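PDB 4R1D: Alpha/beta hydrolase from Pseudomonas aeruginosa PAO1, which probably acts as a lipase effector of the H2 type VI secretion system, binding calcium and forming a complex with the inhibitor Tli4. Local coordinates for residues Met148-Met151 / Glu152-Asp156; Leu378-Glu381 / Gln382-Gln385. All coordinates share one frame; numbering follows the deposited sequence.

In the fold
Contact 1 comes first along the chain, in the last turns of helix 141-155, and contact 2 follows much later, in the loop between helices 365-370 and 400-421. Their centres are about 47 Å apart and their nearest atoms about 31 Å, on opposite sides of the chain's centre, and they share no helix or strand. Contact 1 packs against strands 48-54 and 201-206 of the six-stranded parallel sheet, in keeping with an alpha/beta hydrolase core, and supplies two of the four residues that bind calcium. Contact 2 folds a loop beside helix 289-296, away from the metal. The protein has a helix end tied to strand 201-206 through a calcium ion and, far off, a separately bonded loop.

Contact 1: residues Met148-Met151 / Glu152-Asp156; sequences MGLM and ERRLD. With CA (calcium ion), chain C.
L150 meets both arginines of the next turn, R153 and R154, on the more open flank of the helix, while M151 and L155 are packed into the interior. The backbone is ordinary alpha-helix, with four successive i to i+4 bonds; R154 N to L150 O, at 2.8 Å, is one of the shorter two. On the buried side M151 CB and L155 CD1 stand 4.3 Å apart, and L155 CG comes within 3.2 Å of M151 O.

The partly exposed flank is looser. The methyl L150 CD1 lies 3.6 Å from R154 CG and sits over one face of the R154 guanidinium, displaced toward its rim. R154 is bent at chi2 (-90°), which folds its chain back so that the flat group passes over the leucine. R153 approaches the same methyl with NH2 at 3.8 Å from CD1, its guanidinium turned obliquely.

Near the end of helix 141-155 two carboxylates, four residues apart, bind the metal. E152 gives calcium one oxygen, OE2, at 2.4 Å, whereas D156 chelates it with both OD1 and OD2, the former at 2.5 Å. E152 CG stands anti to the backbone N (chi1 -174°), and the bend at chi2 turns the carboxylate to the ion. Its other oxygen, OE1, is held by a salt bridge to R134 and a hydrogen bond from V204 N, which should fix the group's rotation. Water 1, water 2, F202 O and D203 OD1 complete a shell of seven oxygen atoms.

The helix packs against the sheet and helix 542-556 together: M148 rests on strands 48-54 and 201-206, M151 and L155 reach both sheet and helix, and L150 and R154 touch helix 542-556.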
loop_
_atom_site.group_PDB
_atom_site.type_symbol
_atom_site.label_atom_id
_atom_site.label_comp_id
_atom_site.label_asym_id
_atom_site.label_seq_id
_atom_site.Cartn_x
_atom_site.Cartn_y
_atom_site.Cartn_z
ATOM N N MET A 148 -6.876 12.500 14.779
ATOM C CA MET A 148 -8.258 12.534 14.352
ATOM C C MET A 148 -9.173 12.827 15.545
ATOM O O MET A 148 -10.115 13.598 15.436
ATOM C CB MET A 148 -8.645 11.238 13.642
ATOM C CG MET A 148 -8.063 11.172 12.222
ATOM S SD MET A 148 -8.773 9.804 11.259
ATOM C CE MET A 148 -8.131 8.376 12.139
ATOM N N GLY A 149 -8.867 12.227 16.688
ATOM C CA GLY A 149 -9.692 12.415 17.866
ATOM C C GLY A 149 -9.487 13.796 18.459
ATOM O O GLY A 149 -10.410 14.389 19.020
ATOM N N LEU A 150 -8.269 14.311 18.341
ATOM C CA LEU A 150 -7.967 15.665 18.844
ATOM C C LEU A 150 -8.723 16.733 18.063
ATOM O O LEU A 150 -9.320 17.649 18.641
ATOM C CB LEU A 150 -6.463 15.937 18.760
ATOM C CG LEU A 150 -6.057 17.365 19.141
ATOM C CD1 LEU A 150 -6.396 17.619 20.602
ATOM C CD2 LEU A 150 -4.571 17.588 18.903
ATOM N N MET A 151 -8.662 16.646 16.738
ATOM C CA MET A 151 -9.366 17.593 15.899
ATOM C C MET A 151 -10.862 17.514 16.176
ATOM O O MET A 151 -11.563 18.529 16.217
ATOM C CB MET A 151 -9.072 17.320 14.421
ATOM C CG MET A 151 -7.642 17.617 14.029
ATOM S SD MET A 151 -7.401 17.597 12.231
ATOM C CE MET A 151 -7.698 15.850 11.828
ATOM N N GLU A 152 -11.356 16.299 16.366
ATOM C CA GLU A 152 -12.788 16.119 16.606
ATOM C C GLU A 152 -13.208 16.862 17.875
ATOM O O GLU A 152 -14.180 17.624 17.867
ATOM C CB GLU A 152 -13.124 14.630 16.725
ATOM C CG GLU A 152 -14.614 14.328 16.832
ATOM C CD GLU A 152 -15.300 14.219 15.480
ATOM O OE1 GLU A 152 -14.644 13.872 14.483
ATOM O OE2 GLU A 152 -16.511 14.478 15.404
ATOM N N ARG A 153 -12.481 16.643 18.967
ATOM C CA ARG A 153 -12.858 17.282 20.230
ATOM C C ARG A 153 -12.595 18.779 20.211
ATOM O O ARG A 153 -13.405 19.569 20.709
ATOM C CB ARG A 153 -12.196 16.624 21.449
ATOM C CG ARG A 153 -10.699 16.773 21.626
ATOM C CD ARG A 153 -10.273 16.093 22.948
ATOM N NE ARG A 153 -8.867 16.313 23.267
ATOM C CZ ARG A 153 -8.430 17.212 24.144
ATOM N NH1 ARG A 153 -9.291 17.969 24.816
ATOM N NH2 ARG A 153 -7.128 17.345 24.356
ATOM N N ARG A 154 -11.469 19.174 19.631
ATOM C CA ARG A 154 -11.163 20.606 19.543
ATOM C C ARG A 154 -12.214 21.334 18.707
ATOM O O ARG A 154 -12.730 22.374 19.111
ATOM C CB ARG A 154 -9.757 20.833 18.971
ATOM C CG ARG A 154 -8.613 20.422 19.925
ATOM C CD ARG A 154 -8.192 21.577 20.829
ATOM N NE ARG A 154 -6.993 21.259 21.599
ATOM C CZ ARG A 154 -6.999 20.884 22.873
ATOM N NH1 ARG A 154 -8.147 20.794 23.537
ATOM N NH2 ARG A 154 -5.852 20.609 23.490
ATOM N N LEU A 155 -12.556 20.784 17.550
ATOM C CA LEU A 155 -13.485 21.480 16.653
ATOM C C LEU A 155 -14.934 21.438 17.148
ATOM O O LEU A 155 -15.765 22.251 16.732
ATOM C CB LEU A 155 -13.363 20.959 15.217
ATOM C CG LEU A 155 -11.995 21.221 14.569
ATOM C CD1 LEU A 155 -11.808 20.378 13.308
ATOM C CD2 LEU A 155 -11.808 22.710 14.253
ATOM N N ASP A 156 -15.221 20.489 18.036
ATOM C CA ASP A 156 -16.537 20.356 18.658
ATOM C C ASP A 156 -16.644 21.242 19.899
ATOM O O ASP A 156 -17.701 21.331 20.523
ATOM C CB ASP A 156 -16.800 18.899 19.067
ATOM C CG ASP A 156 -17.169 18.014 17.892
ATOM O OD1 ASP A 156 -17.378 18.559 16.786
ATOM O OD2 ASP A 156 -17.258 16.765 18.072
HETATM CA CA CA C . -17.950 16.414 15.603
HETATM O O HOH W 1 -19.246 14.455 16.656
HETATM O O HOH W 2 -20.336 17.519 15.817
#

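Contact 2: residues Leu378-Glu381 / Gln382-Gln385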
loop_
_atom_site.group_PDB
_atom_site.type_symbol
_atom_site.label_atom_id
_atom_site.label_comp_id
_atom_site.label_asym_id
_atom_site.label_seq_id
_atom_site.Cartn_x
_atom_site.Cartn_y
_atom_site.Cartn_z
ATOM N N LEU A 378 18.426 2.209 -10.065
ATOM C CA LEU A 378 17.450 1.902 -9.017
ATOM C C LEU A 378 17.229 0.396 -8.901
ATOM O O LEU A 378 17.140 -0.150 -7.798
ATOM C CB LEU A 378 16.131 2.576 -9.344
ATOM C CG LEU A 378 15.074 2.462 -8.246
ATOM C CD1 LEU A 378 15.529 3.216 -7.002
ATOM C CD2 LEU A 378 13.752 3.024 -8.769
ATOM N N VAL A 379 17.112 -0.257 -10.051
ATOM C CA VAL A 379 17.061 -1.708 -10.125
ATOM C C VAL A 379 18.170 -2.214 -11.042
ATOM O O VAL A 379 17.947 -2.472 -12.228
ATOM C CB VAL A 379 15.697 -2.210 -10.617
ATOM C CG1 VAL A 379 15.632 -3.732 -10.518
ATOM C CG2 VAL A 379 14.593 -1.579 -9.800
ATOM N N PRO A 380 19.380 -2.344 -10.487
ATOM C CA PRO A 380 20.503 -2.865 -11.273
ATOM C C PRO A 380 20.170 -4.258 -11.782
ATOM O O PRO A 380 19.241 -4.922 -11.294
ATOM C CB PRO A 380 21.644 -2.929 -10.259
ATOM C CG PRO A 380 20.969 -2.990 -8.916
ATOM C CD PRO A 380 19.729 -2.149 -9.069
ATOM N N GLU A 381 20.923 -4.697 -12.777
ATOM C CA GLU A 381 20.701 -5.998 -13.376
ATOM C C GLU A 381 20.649 -7.104 -12.321
ATOM O O GLU A 381 19.852 -8.044 -12.423
ATOM C CB GLU A 381 21.809 -6.287 -14.401
ATOM C CG GLU A 381 21.446 -7.383 -15.379
ATOM C CD GLU A 381 20.219 -7.024 -16.204
ATOM O OE1 GLU A 381 20.318 -6.111 -17.053
ATOM O OE2 GLU A 381 19.152 -7.644 -15.994
ATOM N N GLN A 382 21.488 -6.992 -11.298
ATOM C CA GLN A 382 21.533 -8.011 -10.257
ATOM C C GLN A 382 20.177 -8.173 -9.570
ATOM O O GLN A 382 19.929 -9.193 -8.936
ATOM C CB GLN A 382 22.588 -7.674 -9.202
ATOM C CG GLN A 382 22.327 -6.356 -8.478
ATOM C CD GLN A 382 23.065 -6.262 -7.161
ATOM O OE1 GLN A 382 24.280 -6.052 -7.126
ATOM N NE2 GLN A 382 22.335 -6.419 -6.064
ATOM N N ASN A 383 19.321 -7.160 -9.682
ATOM C CA ASN A 383 18.045 -7.162 -8.957
ATOM C C ASN A 383 16.826 -7.383 -9.853
ATOM O O ASN A 383 15.684 -7.325 -9.384
ATOM C CB ASN A 383 17.874 -5.872 -8.136
ATOM C CG ASN A 383 18.784 -5.831 -6.916
ATOM O OD1 ASN A 383 19.414 -6.837 -6.562
ATOM N ND2 ASN A 383 18.853 -4.673 -6.258
ATOM N N SER A 384 17.066 -7.622 -11.140
ATOM C CA SER A 384 15.985 -7.894 -12.088
ATOM C C SER A 384 15.169 -9.117 -11.676
ATOM O O SER A 384 13.963 -9.183 -11.938
ATOM C CB SER A 384 16.545 -8.123 -13.500
ATOM O OG SER A 384 17.358 -7.040 -13.913
ATOM N N GLN A 385 15.836 -10.073 -11.032
ATOM C CA GLN A 385 15.226 -11.338 -10.629
ATOM C C GLN A 385 14.063 -11.104 -9.680
ATOM O O GLN A 385 13.177 -11.945 -9.556
ATOM C CB GLN A 385 16.258 -12.227 -9.937
ATOM C CG GLN A 385 16.937 -11.557 -8.745
ATOM C CD GLN A 385 17.965 -12.450 -8.070
ATOM O OE1 GLN A 385 17.733 -13.639 -7.864
ATOM N NE2 GLN A 385 19.110 -11.876 -7.729
HETATM O O HOH W 3 16.709 -2.750 -6.807
HETATM O O HOH W 4 18.734 -10.550 -11.659
#
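V379 is the first residue of 378-381 to touch 382-385: its CG1, anti to the backbone N (chi1 -173°), lies 3.9 Å from N383 CB. Just before it, L378 reaches the same asparagine through water 3, which donates to L378 O and accepts from N383 ND2. The L378 side chain turns the other way, onto Y291 and M294 of helix 289-296.

P380 comes next. Its ring carbon CG packs 3.7 Å from Q382 CG and 3.8 Å from N383 ND2, so one ring meets two polar side chains. P380 O takes the N-H of N383 N at 2.8 Å; this closes a type III turn. The amide of Q382 is steadied meanwhile by NE2 bonds to N383 OD1 and to D461.

E381 ends the segment and starts a second, overlapping turn, of type I, closed by S384 N on E381 O at 3.1 Å. Its chain bends at chi2 (61°), bringing OE2 back to 2.8 Å from S384 OG. The same hydroxyl is 3.1 Å from E381 O, so which of the two oxygens takes its proton is left open. Water 4 also donates to E381 O and accepts from Q385 N.

Most of this chemistry is polar. E381 O draws the backbone N-H of S384 and a water, while S384 OG also bonds R401, which holds V379 O as well. The R401 guanidinium, donating to OG, would probably make that hydroxyl a stronger donor. The turn's shape rests mainly on backbone and side-chain hydrogen bonds, with V379 CG1 and the P380 ring adding only limited carbon contact.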